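Long-range contacts in putative endoribonuclease (Klebsiella pneumoniae, PDB 3LYB), which probably acts as an endoribonuclease of the L-PSP family, within the YjgF-like clan: residues Leu26-Pro34 and Gln72-Thr83; Asp93-Arg102 and Ala137-Trp148. One frame throughout, in Å; residues are numbered along the deposited sequence.

Interaction 1 (Leu26-Pro34 and Gln72-Thr83); sequences LSGIIPVNP and QSWYVLESIRRT
Y75 projects from helix 60-85 toward the loop and runs along the backbone of P31, V32 and N33. Y75 CB lies 4.3 Å from P31 CB. With CG anti to the backbone N (chi1 -155°), the ring is laid along the loop: Y75 CD2 meets P31 CA, and Y75 CE2 sits 3.3 Å from V32 O, which approaches the ring obliquely. At the tip, Y75 OH comes within 3.6 Å of P34 CD and lies close to the N33 amide, whose plane is turned 68° from the ring.

One turn earlier on the helix, Q72 CG packs at 3.5 Å against CG of P31, the centre of an inverse gamma turn. The Q72 amide is busy elsewhere, bonded to T138, L140 and V40. V76 puts its CG2 branch, the one beside its backbone N, 3.5 Å from P31 N, and its CG1 branch against I29 CG2.

Farther along the helix, I29 CG2 rests on S79 CB at 3.8 Å while I29 CD1 reaches I80 CG1. L26 CD2 then meets T83 CG2 tip to tip at 3.9 Å. The hydroxyls of S79 and T83 each turn back to a helix carbonyl, Y75 O and S79 O, so it is mainly their carbon atoms that meet the loop. The loop after strand 23-26 is thus laid on this flank of the helix chiefly by apolar packing and shape.

Interaction 2 (Asp93-Arg102 and Ala137-Trp148); sequences DVIKLVQYFR and ATVLIEVEATVW
Strands 94-101 and 141-148 are antiparallel neighbours inside the mixed sheet, and their axes approach to 4.6 Å. V98 and E144 exchange a reciprocal pair of backbone bonds, V98 N to E144 O at 2.8 Å and E144 N to V98 O at 2.7 Å. Y100 and E142 make the next such pair. Toward the other end, I95 and K96 both face T146 in a classic beta bulge: T146 N bonds to K96 O, while the returns from I95 N and K96 N to T146 O are weak.

This pairing lies at the centre of the YjgF-like fold, whose sheet carries helices on one face and meets neighbouring subunits on the other. On the helix-covered face, I141 CD1 sits over one face of the F101 ring, a CH-pi contact 3.6 Å from the centroid and 16° off the normal. Next along, Q99 CG lies 3.7 Å from V143 CG2, the two side chains pointing the same way, and L97 CD2 drops between V143 CG1 and A145 CB (3.8 Å to the latter).

On the subunit face, E144 has CG anti to its backbone N (chi1 178°), and its extended chain carries the carboxylate past V98 to T126 OG1 (hydrogen bond) and K96 (salt bridge) of the second subunit. Past the strand ends, A137 CB covers one face of the R102 guanidinium, 3.9 Å above its plane, while R102 NE bonds to S131 O.

Overall arrangement
The centres of the two contacts lie about 9 Å apart, and along the chain interaction 1 closes before interaction 2 opens, helix 60-85 leading on to strand 94-101. Strand 141-148 ties them together. One of its edges pairs with strand 94-101; along the other, V143 O probably accepts a hydrogen bond from I29 N, so segment 26-34 carries on the line of strand 23-26. Helix 60-85 lies across this sheet, with V76 and I80 packed on V143. Both contacts also touch the second subunit, interaction 1 through S27 and G28 of the loop and interaction 2 through the sheet face opposite the helices.

Interaction 1 (Leu26-Pro34 and Gln72-Thr83)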
# COMPACT_ATOMS: atom_id res chain seq x y z
N LEU B 26 4.66 37.31 -5.89
CA LEU B 26 3.38 36.71 -6.27
C LEU B 26 3.02 35.60 -5.31
O LEU B 26 3.87 34.90 -4.80
CB LEU B 26 3.40 36.18 -7.70
CG LEU B 26 3.05 37.19 -8.79
CD1 LEU B 26 4.20 38.14 -8.97
CD2 LEU B 26 2.76 36.53 -10.11
N SER B 27 1.73 35.46 -5.05
CA SER B 27 1.20 34.24 -4.49
C SER B 27 1.47 33.10 -5.45
O SER B 27 1.51 33.33 -6.67
CB SER B 27 -0.30 34.38 -4.31
OG SER B 27 -0.56 35.27 -3.25
N GLY B 28 1.68 31.89 -4.92
CA GLY B 28 1.81 30.68 -5.77
C GLY B 28 0.59 30.59 -6.66
O GLY B 28 -0.53 30.80 -6.21
N ILE B 29 0.80 30.33 -7.93
CA ILE B 29 -0.33 30.31 -8.87
C ILE B 29 -0.66 28.90 -9.34
O ILE B 29 0.22 28.09 -9.60
CB ILE B 29 -0.15 31.33 -10.03
CG1 ILE B 29 -0.55 32.72 -9.53
CG2 ILE B 29 -1.01 30.96 -11.27
CD1 ILE B 29 0.03 33.88 -10.32
N ILE B 30 -1.95 28.61 -9.42
CA ILE B 30 -2.43 27.32 -9.88
C ILE B 30 -3.30 27.48 -11.14
O ILE B 30 -3.84 28.56 -11.40
CB ILE B 30 -3.21 26.60 -8.76
CG1 ILE B 30 -4.11 27.58 -8.02
CG2 ILE B 30 -2.25 25.94 -7.77
CD1 ILE B 30 -5.40 26.93 -7.53
N PRO B 31 -3.46 26.41 -11.94
CA PRO B 31 -4.22 26.55 -13.20
C PRO B 31 -5.74 26.53 -13.03
O PRO B 31 -6.40 25.59 -13.47
CB PRO B 31 -3.76 25.34 -13.99
CG PRO B 31 -3.46 24.31 -12.93
CD PRO B 31 -2.93 25.05 -11.75
N VAL B 32 -6.29 27.56 -12.40
CA VAL B 32 -7.72 27.69 -12.27
C VAL B 32 -8.22 28.90 -13.03
O VAL B 32 -7.55 29.94 -13.07
CB VAL B 32 -8.19 27.85 -10.81
CG1 VAL B 32 -7.65 26.71 -9.94
CG2 VAL B 32 -7.81 29.23 -10.25
N ASN B 33 -9.39 28.75 -13.64
CA ASN B 33 -10.07 29.87 -14.26
C ASN B 33 -10.53 30.85 -13.17
O ASN B 33 -11.27 30.45 -12.26
CB ASN B 33 -11.25 29.39 -15.09
CG ASN B 33 -11.28 30.03 -16.47
OD1 ASN B 33 -11.08 31.24 -16.62
ND2 ASN B 33 -11.53 29.20 -17.50
N PRO B 34 -10.07 32.12 -13.21
CA PRO B 34 -10.62 33.08 -12.23
C PRO B 34 -12.13 33.28 -12.45
O PRO B 34 -12.85 33.63 -11.52
CB PRO B 34 -9.85 34.38 -12.52
CG PRO B 34 -8.59 33.94 -13.23
CD PRO B 34 -9.02 32.73 -14.05
N GLN B 72 -1.90 23.04 -18.11
CA GLN B 72 -1.79 23.65 -16.78
C GLN B 72 -0.52 24.50 -16.66
O GLN B 72 -0.54 25.59 -16.08
CB GLN B 72 -1.83 22.58 -15.69
CG GLN B 72 -3.22 21.92 -15.45
CD GLN B 72 -3.22 20.97 -14.25
OE1 GLN B 72 -2.26 20.91 -13.50
NE2 GLN B 72 -4.29 20.24 -14.08
N SER B 73 0.58 24.02 -17.23
CA SER B 73 1.81 24.78 -17.14
C SER B 73 1.62 26.10 -17.87
O SER B 73 1.98 27.18 -17.35
CB SER B 73 2.97 24.01 -17.75
OG SER B 73 3.17 22.78 -17.07
N TRP B 74 1.03 26.01 -19.06
CA TRP B 74 0.93 27.17 -19.89
C TRP B 74 0.06 28.17 -19.13
O TRP B 74 0.45 29.32 -18.91
CB TRP B 74 0.38 26.85 -21.28
CG TRP B 74 0.08 28.11 -22.02
CD1 TRP B 74 0.96 28.87 -22.73
CD2 TRP B 74 -1.18 28.80 -22.04
NE1 TRP B 74 0.33 29.99 -23.22
CE2 TRP B 74 -0.99 29.97 -22.82
CE3 TRP B 74 -2.44 28.55 -21.50
CZ2 TRP B 74 -2.02 30.89 -23.07
CZ3 TRP B 74 -3.48 29.45 -21.75
CH2 TRP B 74 -3.26 30.60 -22.54
N TYR B 75 -1.10 27.70 -18.70
CA TYR B 75 -2.05 28.52 -17.99
C TYR B 75 -1.44 29.24 -16.79
O TYR B 75 -1.77 30.38 -16.50
CB TYR B 75 -3.24 27.66 -17.56
CG TYR B 75 -4.49 28.45 -17.37
CD1 TYR B 75 -5.41 28.58 -18.41
CD2 TYR B 75 -4.74 29.11 -16.16
CE1 TYR B 75 -6.58 29.35 -18.25
CE2 TYR B 75 -5.91 29.87 -15.98
CZ TYR B 75 -6.81 29.99 -17.03
OH TYR B 75 -7.96 30.75 -16.85
N VAL B 76 -0.53 28.57 -16.10
CA VAL B 76 0.05 29.15 -14.91
C VAL B 76 1.08 30.18 -15.29
O VAL B 76 1.12 31.27 -14.71
CB VAL B 76 0.71 28.06 -14.01
CG1 VAL B 76 1.78 28.66 -13.09
CG2 VAL B 76 -0.34 27.36 -13.22
N LEU B 77 1.94 29.80 -16.23
CA LEU B 77 2.99 30.68 -16.70
C LEU B 77 2.45 31.97 -17.32
O LEU B 77 2.93 33.06 -17.00
CB LEU B 77 3.91 29.95 -17.66
CG LEU B 77 4.85 28.96 -16.95
CD1 LEU B 77 5.65 28.16 -17.94
CD2 LEU B 77 5.79 29.68 -15.97
N GLU B 78 1.41 31.84 -18.14
CA GLU B 78 0.72 32.99 -18.72
C GLU B 78 0.05 33.86 -17.66
O GLU B 78 0.01 35.09 -17.80
CB GLU B 78 -0.27 32.55 -19.80
CG GLU B 78 -1.14 33.66 -20.42
CD GLU B 78 -0.38 34.65 -21.33
OE1 GLU B 78 0.80 34.39 -21.68
OE2 GLU B 78 -0.99 35.69 -21.70
N SER B 79 -0.48 33.25 -16.61
CA SER B 79 -1.03 34.02 -15.48
C SER B 79 0.05 34.90 -14.88
O SER B 79 -0.18 36.08 -14.62
CB SER B 79 -1.56 33.10 -14.39
OG SER B 79 -2.71 32.40 -14.83
N ILE B 80 1.22 34.32 -14.68
CA ILE B 80 2.34 35.04 -14.12
C ILE B 80 2.60 36.22 -15.03
O ILE B 80 2.57 37.34 -14.57
CB ILE B 80 3.59 34.14 -13.90
CG1 ILE B 80 3.37 33.27 -12.66
CG2 ILE B 80 4.84 34.98 -13.70
CD1 ILE B 80 4.29 32.07 -12.56
N ARG B 81 2.77 35.96 -16.32
CA ARG B 81 2.96 37.05 -17.28
C ARG B 81 1.91 38.14 -17.11
O ARG B 81 2.26 39.28 -16.85
CB ARG B 81 2.99 36.54 -18.71
CG ARG B 81 3.72 37.47 -19.67
CD ARG B 81 3.76 36.92 -21.11
NE ARG B 81 2.45 36.82 -21.77
CZ ARG B 81 1.57 37.82 -21.88
NH1 ARG B 81 1.82 39.02 -21.35
NH2 ARG B 81 0.42 37.63 -22.50
N ARG B 82 0.64 37.79 -17.23
CA ARG B 82 -0.41 38.81 -17.13
C ARG B 82 -0.40 39.58 -15.82
O ARG B 82 -0.65 40.79 -15.81
CB ARG B 82 -1.79 38.24 -17.40
CG ARG B 82 -2.14 38.31 -18.86
CD ARG B 82 -3.39 37.53 -19.17
NE ARG B 82 -3.19 36.77 -20.41
CZ ARG B 82 -4.10 35.98 -20.98
NH1 ARG B 82 -5.31 35.83 -20.45
NH2 ARG B 82 -3.79 35.34 -22.10
N THR B 83 -0.10 38.89 -14.72
CA THR B 83 -0.03 39.53 -13.41
C THR B 83 1.14 40.50 -13.41
O THR B 83 0.98 41.69 -13.11
CB THR B 83 0.14 38.48 -12.32
OG1 THR B 83 -0.81 37.42 -12.52
CG2 THR B 83 -0.04 39.09 -10.92

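Interaction 2 (Asp93-Arg102 and Ala137-Trp148)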
# COMPACT_ATOMS: atom_id res chain seq x y z
N ASP B 93 11.66 40.20 -15.83
CA ASP B 93 11.88 40.75 -14.48
C ASP B 93 11.49 39.75 -13.40
O ASP B 93 11.73 39.97 -12.21
CB ASP B 93 11.08 42.05 -14.25
CG ASP B 93 11.25 43.09 -15.38
OD1 ASP B 93 12.40 43.42 -15.74
OD2 ASP B 93 10.21 43.57 -15.90
N VAL B 94 10.86 38.65 -13.80
CA VAL B 94 10.61 37.54 -12.89
C VAL B 94 11.89 36.76 -12.74
O VAL B 94 12.18 35.91 -13.58
CB VAL B 94 9.56 36.58 -13.47
CG1 VAL B 94 9.22 35.52 -12.44
CG2 VAL B 94 8.30 37.34 -13.91
N ILE B 95 12.65 37.03 -11.68
CA ILE B 95 13.97 36.40 -11.51
C ILE B 95 14.00 35.06 -10.75
O ILE B 95 14.96 34.28 -10.88
CB ILE B 95 14.98 37.35 -10.81
CG1 ILE B 95 14.40 37.84 -9.49
CG2 ILE B 95 15.36 38.52 -11.73
CD1 ILE B 95 15.32 37.68 -8.34
N LYS B 96 12.98 34.79 -9.94
CA LYS B 96 12.95 33.57 -9.14
C LYS B 96 11.64 32.85 -9.39
O LYS B 96 10.57 33.46 -9.39
CB LYS B 96 13.09 33.93 -7.65
CG LYS B 96 13.35 32.78 -6.69
CD LYS B 96 12.82 33.16 -5.30
CE LYS B 96 13.64 32.61 -4.15
NZ LYS B 96 13.62 31.14 -4.16
N LEU B 97 11.73 31.56 -9.63
CA LEU B 97 10.53 30.71 -9.64
C LEU B 97 10.67 29.56 -8.67
O LEU B 97 11.72 28.89 -8.63
CB LEU B 97 10.24 30.17 -11.04
CG LEU B 97 9.89 31.14 -12.16
CD1 LEU B 97 9.55 30.31 -13.35
CD2 LEU B 97 8.74 32.09 -11.84
N VAL B 98 9.64 29.33 -7.87
CA VAL B 98 9.54 28.07 -7.11
C VAL B 98 8.43 27.22 -7.74
O VAL B 98 7.28 27.64 -7.80
CB VAL B 98 9.38 28.27 -5.56
CG1 VAL B 98 9.38 26.93 -4.87
CG2 VAL B 98 10.51 29.10 -5.00
N GLN B 99 8.80 26.04 -8.24
CA GLN B 99 7.87 25.18 -8.95
C GLN B 99 7.60 23.86 -8.25
O GLN B 99 8.51 23.08 -7.98
CB GLN B 99 8.40 24.93 -10.36
CG GLN B 99 8.49 26.20 -11.21
CD GLN B 99 9.82 26.32 -11.91
OE1 GLN B 99 9.88 26.67 -13.07
NE2 GLN B 99 10.91 26.04 -11.20
N TYR B 100 6.33 23.60 -7.98
CA TYR B 100 5.86 22.46 -7.21
C TYR B 100 5.09 21.48 -8.09
O TYR B 100 4.12 21.85 -8.73
CB TYR B 100 4.92 22.97 -6.13
CG TYR B 100 5.54 23.92 -5.11
CD1 TYR B 100 6.33 23.43 -4.08
CD2 TYR B 100 5.30 25.30 -5.18
CE1 TYR B 100 6.89 24.27 -3.15
CE2 TYR B 100 5.85 26.17 -4.23
CZ TYR B 100 6.64 25.63 -3.21
OH TYR B 100 7.22 26.45 -2.25
N PHE B 101 5.53 20.23 -8.10
CA PHE B 101 4.89 19.20 -8.91
C PHE B 101 4.32 18.09 -8.06
O PHE B 101 4.89 17.73 -7.03
CB PHE B 101 5.92 18.51 -9.80
CG PHE B 101 6.48 19.36 -10.88
CD1 PHE B 101 7.41 20.36 -10.59
CD2 PHE B 101 6.11 19.14 -12.22
CE1 PHE B 101 7.96 21.13 -11.62
CE2 PHE B 101 6.66 19.92 -13.25
CZ PHE B 101 7.59 20.92 -12.94
N ARG B 102 3.23 17.51 -8.54
CA ARG B 102 2.76 16.24 -8.02
C ARG B 102 3.61 15.09 -8.54
O ARG B 102 3.65 14.03 -7.94
CB ARG B 102 1.29 16.01 -8.41
CG ARG B 102 0.35 16.76 -7.49
CD ARG B 102 -1.02 16.20 -7.43
NE ARG B 102 -1.08 15.00 -6.64
CZ ARG B 102 -1.68 13.87 -7.01
NH1 ARG B 102 -2.32 13.79 -8.17
NH2 ARG B 102 -1.68 12.83 -6.18
N ALA B 137 -6.39 17.31 -5.97
CA ALA B 137 -5.33 16.49 -6.54
C ALA B 137 -5.17 16.58 -8.04
O ALA B 137 -4.14 16.19 -8.54
CB ALA B 137 -5.44 15.01 -6.09
N THR B 138 -6.16 17.07 -8.77
CA THR B 138 -6.01 17.26 -10.23
C THR B 138 -5.05 18.41 -10.64
O THR B 138 -4.73 18.57 -11.85
CB THR B 138 -7.39 17.46 -10.98
OG1 THR B 138 -7.97 18.69 -10.57
CG2 THR B 138 -8.37 16.31 -10.68
N VAL B 139 -4.61 19.22 -9.68
CA VAL B 139 -3.66 20.26 -9.98
C VAL B 139 -2.24 19.67 -9.97
O VAL B 139 -1.76 19.19 -8.96
CB VAL B 139 -3.83 21.46 -9.00
CG1 VAL B 139 -2.60 22.34 -8.93
CG2 VAL B 139 -5.07 22.26 -9.38
N LEU B 140 -1.57 19.71 -11.12
CA LEU B 140 -0.31 19.01 -11.34
C LEU B 140 0.96 19.86 -11.17
O LEU B 140 2.06 19.32 -11.05
CB LEU B 140 -0.29 18.41 -12.74
CG LEU B 140 -1.45 17.48 -13.14
CD1 LEU B 140 -1.38 17.18 -14.65
CD2 LEU B 140 -1.34 16.22 -12.35
N ILE B 141 0.78 21.18 -11.16
CA ILE B 141 1.90 22.12 -11.17
C ILE B 141 1.45 23.40 -10.49
O ILE B 141 0.34 23.85 -10.69
CB ILE B 141 2.39 22.40 -12.62
CG1 ILE B 141 3.47 23.47 -12.65
CG2 ILE B 141 1.23 22.82 -13.55
CD1 ILE B 141 4.85 22.97 -12.35
N GLU B 142 2.28 23.97 -9.64
CA GLU B 142 1.98 25.27 -9.08
C GLU B 142 3.29 26.03 -9.00
O GLU B 142 4.28 25.50 -8.47
CB GLU B 142 1.37 25.15 -7.69
CG GLU B 142 1.61 26.41 -6.86
CD GLU B 142 0.72 26.54 -5.65
OE1 GLU B 142 -0.11 25.64 -5.41
OE2 GLU B 142 0.87 27.55 -4.91
N VAL B 143 3.30 27.25 -9.55
CA VAL B 143 4.53 28.08 -9.58
C VAL B 143 4.41 29.33 -8.75
O VAL B 143 3.38 29.98 -8.76
CB VAL B 143 4.94 28.51 -11.01
CG1 VAL B 143 6.26 29.28 -10.95
CG2 VAL B 143 5.08 27.33 -11.91
N GLU B 144 5.46 29.64 -8.01
CA GLU B 144 5.53 30.85 -7.20
C GLU B 144 6.60 31.76 -7.80
O GLU B 144 7.70 31.32 -8.07
CB GLU B 144 5.87 30.51 -5.75
CG GLU B 144 6.03 31.70 -4.80
CD GLU B 144 6.86 31.36 -3.56
OE1 GLU B 144 6.37 30.57 -2.72
OE2 GLU B 144 8.01 31.87 -3.41
N ALA B 145 6.26 33.02 -8.00
CA ALA B 145 7.14 33.93 -8.70
C ALA B 145 7.57 35.09 -7.83
O ALA B 145 6.79 35.65 -7.06
CB ALA B 145 6.46 34.46 -9.97
N THR B 146 8.84 35.45 -7.95
CA THR B 146 9.32 36.66 -7.35
C THR B 146 9.90 37.62 -8.42
O THR B 146 10.65 37.21 -9.31
CB THR B 146 10.31 36.36 -6.23
OG1 THR B 146 9.69 35.45 -5.32
CG2 THR B 146 10.65 37.63 -5.48
N VAL B 147 9.52 38.89 -8.31
CA VAL B 147 9.86 39.89 -9.31
C VAL B 147 10.80 40.98 -8.76
O VAL B 147 10.61 41.48 -7.64
CB VAL B 147 8.58 40.51 -9.90
CG1 VAL B 147 8.86 41.07 -11.25
CG2 VAL B 147 7.51 39.46 -10.07
N TRP B 148 11.83 41.33 -9.53
CA TRP B 148 12.64 42.54 -9.26
C TRP B 148 12.34 43.60 -10.29
O TRP B 148 12.56 43.42 -11.49
CB TRP B 148 14.13 42.23 -9.26
CG TRP B 148 15.02 43.35 -8.73
CD1 TRP B 148 15.04 43.87 -7.46
CD2 TRP B 148 16.05 44.04 -9.46
NE1 TRP B 148 16.02 44.84 -7.36
CE2 TRP B 148 16.64 44.97 -8.57
CE3 TRP B 148 16.52 43.97 -10.78
CZ2 TRP B 148 17.69 45.83 -8.96
CZ3 TRP B 148 17.57 44.82 -11.17
CH2 TRP B 148 18.14 45.73 -10.26